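Local coordinates for synaptotagmin-4 (Rattus norvegicus, PDB 1W15), which is a synaptotagmin that does not bind calcium, and takes part in the mobility of neuronal dense core vesicles through its interaction with KIF1A, at residues L19-L32 with C92-V104. Sequence-based numbering, arbitrary orientation.
With CA (calcium ion), chain C.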
# COMPACT_ATOMS: atom_id res chain seq x y z
N LEU A 19 2.92 -16.48 -1.98
CA LEU A 19 2.66 -15.39 -1.06
C LEU A 19 3.42 -14.17 -1.55
O LEU A 19 4.61 -14.26 -1.92
CB LEU A 19 3.12 -15.72 0.36
CG LEU A 19 2.79 -14.65 1.43
CD1 LEU A 19 1.27 -14.59 1.65
CD2 LEU A 19 3.52 -14.91 2.79
N LEU A 20 2.70 -13.06 -1.68
CA LEU A 20 3.29 -11.81 -2.18
C LEU A 20 3.56 -10.90 -0.97
O LEU A 20 2.62 -10.59 -0.18
CB LEU A 20 2.30 -11.14 -3.15
CG LEU A 20 2.71 -9.77 -3.68
CD1 LEU A 20 3.98 -9.84 -4.55
CD2 LEU A 20 1.49 -9.18 -4.50
N VAL A 21 4.82 -10.49 -0.80
CA VAL A 21 5.18 -9.70 0.39
C VAL A 21 6.08 -8.55 -0.06
O VAL A 21 6.71 -8.65 -1.11
CB VAL A 21 5.87 -10.52 1.51
CG1 VAL A 21 4.90 -11.59 2.12
CG2 VAL A 21 7.23 -11.14 1.04
N SER A 22 6.03 -7.43 0.67
CA SER A 22 6.91 -6.30 0.34
C SER A 22 7.62 -5.90 1.61
O SER A 22 6.99 -5.91 2.70
CB SER A 22 6.07 -5.11 -0.20
OG SER A 22 6.90 -4.04 -0.58
N LEU A 23 8.92 -5.58 1.54
CA LEU A 23 9.66 -5.20 2.74
C LEU A 23 10.48 -3.96 2.43
O LEU A 23 10.83 -3.76 1.25
CB LEU A 23 10.59 -6.33 3.20
CG LEU A 23 9.94 -7.58 3.90
CD1 LEU A 23 9.46 -8.54 2.88
CD2 LEU A 23 10.96 -8.26 4.84
N CYS A 24 10.74 -3.14 3.45
CA CYS A 24 11.55 -1.92 3.32
C CYS A 24 12.37 -1.77 4.60
O CYS A 24 11.80 -1.74 5.71
CB CYS A 24 10.66 -0.68 3.17
SG CYS A 24 11.61 0.82 3.05
N TYR A 25 13.70 -1.68 4.47
CA TYR A 25 14.58 -1.52 5.63
C TYR A 25 14.95 -0.03 5.76
O TYR A 25 15.60 0.55 4.89
CB TYR A 25 15.86 -2.36 5.47
CG TYR A 25 16.89 -2.20 6.57
CD1 TYR A 25 16.51 -2.13 7.92
CD2 TYR A 25 18.28 -2.16 6.28
CE1 TYR A 25 17.46 -2.01 8.95
CE2 TYR A 25 19.24 -2.05 7.31
CZ TYR A 25 18.81 -1.97 8.64
OH TYR A 25 19.71 -1.85 9.68
N GLN A 26 14.46 0.57 6.83
CA GLN A 26 14.72 1.97 7.17
C GLN A 26 16.08 1.95 7.94
O GLN A 26 16.10 2.02 9.17
CB GLN A 26 13.46 2.59 7.94
CG GLN A 26 12.04 2.22 7.45
CD GLN A 26 10.90 3.23 7.66
OE1 GLN A 26 9.77 2.97 7.24
NE2 GLN A 26 10.99 4.43 8.25
N SER A 27 17.20 1.86 7.18
CA SER A 27 18.52 1.66 7.82
C SER A 27 18.94 2.69 8.88
O SER A 27 19.59 2.33 9.88
CB SER A 27 19.65 1.50 6.77
OG SER A 27 19.99 2.72 6.15
N THR A 28 18.60 3.97 8.66
CA THR A 28 19.00 5.03 9.63
C THR A 28 18.14 5.01 10.89
O THR A 28 18.50 5.62 11.90
CB THR A 28 18.94 6.45 9.02
OG1 THR A 28 17.58 6.76 8.65
CG2 THR A 28 19.71 6.53 7.74
N THR A 29 16.99 4.33 10.85
CA THR A 29 16.13 4.27 12.07
C THR A 29 15.87 2.87 12.64
O THR A 29 15.09 2.72 13.56
CB THR A 29 14.81 4.92 11.88
OG1 THR A 29 14.13 4.28 10.77
CG2 THR A 29 15.01 6.39 11.51
N ASN A 30 16.55 1.87 12.12
CA ASN A 30 16.41 0.51 12.63
C ASN A 30 14.94 0.08 12.73
O ASN A 30 14.50 -0.37 13.78
CB ASN A 30 17.04 0.45 14.02
CG ASN A 30 18.36 1.15 14.05
OD1 ASN A 30 19.30 0.82 13.27
ND2 ASN A 30 18.46 2.15 14.93
N THR A 31 14.18 0.28 11.66
CA THR A 31 12.84 -0.33 11.59
C THR A 31 12.77 -1.07 10.28
O THR A 31 13.53 -0.76 9.35
CB THR A 31 11.63 0.65 11.67
OG1 THR A 31 11.87 1.75 10.82
CG2 THR A 31 11.39 1.25 13.10
N LEU A 32 11.89 -2.06 10.22
CA LEU A 32 11.74 -2.81 8.99
C LEU A 32 10.24 -2.85 8.80
O LEU A 32 9.50 -3.25 9.72
CB LEU A 32 12.24 -4.25 9.20
CG LEU A 32 12.03 -5.26 8.07
CD1 LEU A 32 12.91 -4.96 6.79
CD2 LEU A 32 12.33 -6.67 8.64
N CYS A 92 19.32 -4.02 16.44
CA CYS A 92 20.74 -4.02 16.14
C CYS A 92 20.96 -3.10 14.95
O CYS A 92 19.99 -2.59 14.38
CB CYS A 92 21.23 -5.44 15.83
SG CYS A 92 20.08 -6.44 14.85
N GLU A 93 22.22 -2.89 14.59
CA GLU A 93 22.58 -1.89 13.61
C GLU A 93 22.49 -2.35 12.16
O GLU A 93 22.71 -1.56 11.24
CB GLU A 93 23.99 -1.33 13.93
CG GLU A 93 23.98 -0.35 15.10
CD GLU A 93 22.72 0.54 15.14
OE1 GLU A 93 22.61 1.50 14.32
OE2 GLU A 93 21.82 0.28 16.00
N SER A 94 22.19 -3.62 11.95
CA SER A 94 22.00 -4.14 10.61
C SER A 94 21.04 -5.32 10.64
O SER A 94 20.65 -5.77 11.73
CB SER A 94 23.33 -4.59 10.04
OG SER A 94 23.76 -5.78 10.69
N LEU A 95 20.73 -5.83 9.45
CA LEU A 95 19.86 -6.99 9.26
C LEU A 95 20.62 -8.34 9.15
O LEU A 95 20.02 -9.38 8.80
CB LEU A 95 19.08 -6.76 7.98
CG LEU A 95 17.65 -6.22 8.03
CD1 LEU A 95 17.15 -5.50 9.33
CD2 LEU A 95 17.27 -5.54 6.76
N GLU A 96 21.93 -8.30 9.39
CA GLU A 96 22.78 -9.48 9.23
C GLU A 96 22.25 -10.74 9.94
O GLU A 96 22.23 -11.82 9.32
CB GLU A 96 24.23 -9.18 9.65
CG GLU A 96 24.52 -9.35 11.14
CD GLU A 96 26.00 -9.24 11.53
OE1 GLU A 96 26.69 -8.31 11.04
OE2 GLU A 96 26.47 -10.05 12.37
N GLU A 97 21.80 -10.60 11.20
CA GLU A 97 21.26 -11.73 11.99
C GLU A 97 19.75 -11.72 12.15
O GLU A 97 19.18 -12.45 12.98
CB GLU A 97 21.92 -11.76 13.37
CG GLU A 97 23.38 -12.19 13.28
CD GLU A 97 24.09 -12.18 14.63
OE1 GLU A 97 23.99 -13.18 15.38
OE2 GLU A 97 24.76 -11.16 14.93
N ILE A 98 19.09 -10.90 11.35
CA ILE A 98 17.64 -10.80 11.44
C ILE A 98 17.02 -11.70 10.38
O ILE A 98 17.50 -11.75 9.25
CB ILE A 98 17.23 -9.31 11.21
CG1 ILE A 98 17.78 -8.43 12.34
CG2 ILE A 98 15.71 -9.13 11.04
CD1 ILE A 98 17.18 -8.68 13.72
N SER A 99 15.94 -12.40 10.72
CA SER A 99 15.21 -13.10 9.69
C SER A 99 13.71 -12.94 9.97
O SER A 99 13.34 -12.62 11.09
CB SER A 99 15.62 -14.56 9.66
OG SER A 99 15.31 -15.17 10.89
N VAL A 100 12.88 -13.17 8.95
CA VAL A 100 11.43 -12.97 9.04
C VAL A 100 10.78 -14.28 8.56
O VAL A 100 11.20 -14.82 7.53
CB VAL A 100 10.92 -11.80 8.16
CG1 VAL A 100 9.38 -11.58 8.31
CG2 VAL A 100 11.69 -10.47 8.50
N GLU A 101 9.82 -14.78 9.32
CA GLU A 101 9.19 -16.05 9.00
C GLU A 101 7.74 -15.72 8.76
O GLU A 101 7.10 -15.15 9.64
CB GLU A 101 9.32 -17.00 10.20
CG GLU A 101 8.67 -18.38 10.04
CD GLU A 101 8.73 -19.19 11.36
OE1 GLU A 101 8.43 -18.64 12.44
OE2 GLU A 101 9.08 -20.40 11.33
N PHE A 102 7.20 -16.14 7.62
CA PHE A 102 5.78 -15.98 7.29
C PHE A 102 5.13 -17.36 7.31
O PHE A 102 5.67 -18.33 6.68
CB PHE A 102 5.60 -15.41 5.88
CG PHE A 102 6.21 -14.07 5.68
CD1 PHE A 102 7.56 -13.95 5.28
CD2 PHE A 102 5.43 -12.90 5.84
CE1 PHE A 102 8.13 -12.70 5.10
CE2 PHE A 102 6.01 -11.64 5.64
CZ PHE A 102 7.33 -11.53 5.27
N LEU A 103 4.00 -17.46 8.01
CA LEU A 103 3.23 -18.69 8.09
C LEU A 103 1.82 -18.38 7.59
O LEU A 103 1.16 -17.50 8.13
CB LEU A 103 3.17 -19.20 9.55
CG LEU A 103 4.61 -19.32 10.11
CD1 LEU A 103 4.64 -18.94 11.54
CD2 LEU A 103 5.20 -20.67 9.82
N VAL A 104 1.40 -19.10 6.56
CA VAL A 104 0.03 -19.07 6.09
C VAL A 104 -0.71 -20.24 6.78
O VAL A 104 -0.31 -21.41 6.61
CB VAL A 104 -0.06 -19.18 4.55
CG1 VAL A 104 -1.55 -19.06 4.11
CG2 VAL A 104 0.86 -18.08 3.82
CA CA C . 23.66 0.33 9.91
O HOH W 1 18.88 -1.69 11.98
O HOH W 2 21.43 0.71 10.43
O HOH W 3 24.57 -1.11 8.71
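Y25 OH is gripped by two waters that tie it to both segments. One, at the ring edge, accepts a hydrogen bond from the phenol, its oxygen 2.5 Å from Y25 OH. The same water donates to N30 OD1 and, with its oxygen at 2.8 Å, to C92 O. The other donates to Y25 OH and to S27 O, and also binds a calcium ion that E93 O coordinates at 2.5 Å. Tyrosine suits this border: its hydroxyl joins the wet rim while its ring stays in the apolar interior. With CG anti to the backbone N (chi1 176°), the ring reaches across to 92-104, S27 CA over one face and L95 over the opposite one, L95 CD2 lying 3.6 Å from the ring centroid in a CH-pi contact. A serine here would probably leave L95 without its aromatic partner and the bridging water without its phenol.

Deeper in, only hydrocarbon meets. V21 CG1 sits over the F102 ring face, 4.0 Å from its centroid, and L19 CD2 crosses to F102 CB at 3.8 Å; the short, branched valine fits against the broad phenylalanine. L32 CD2 packs on V100 CG2 at 3.9 Å, and W133 of helix 128-138 touches V100 as well. Strands 19-26 and 98-104 belong to different sheets, their axes 10.1 Å apart, and these interlocking side chains form part of the hydrophobic core of the C2 beta-sandwich, here the C2B domain.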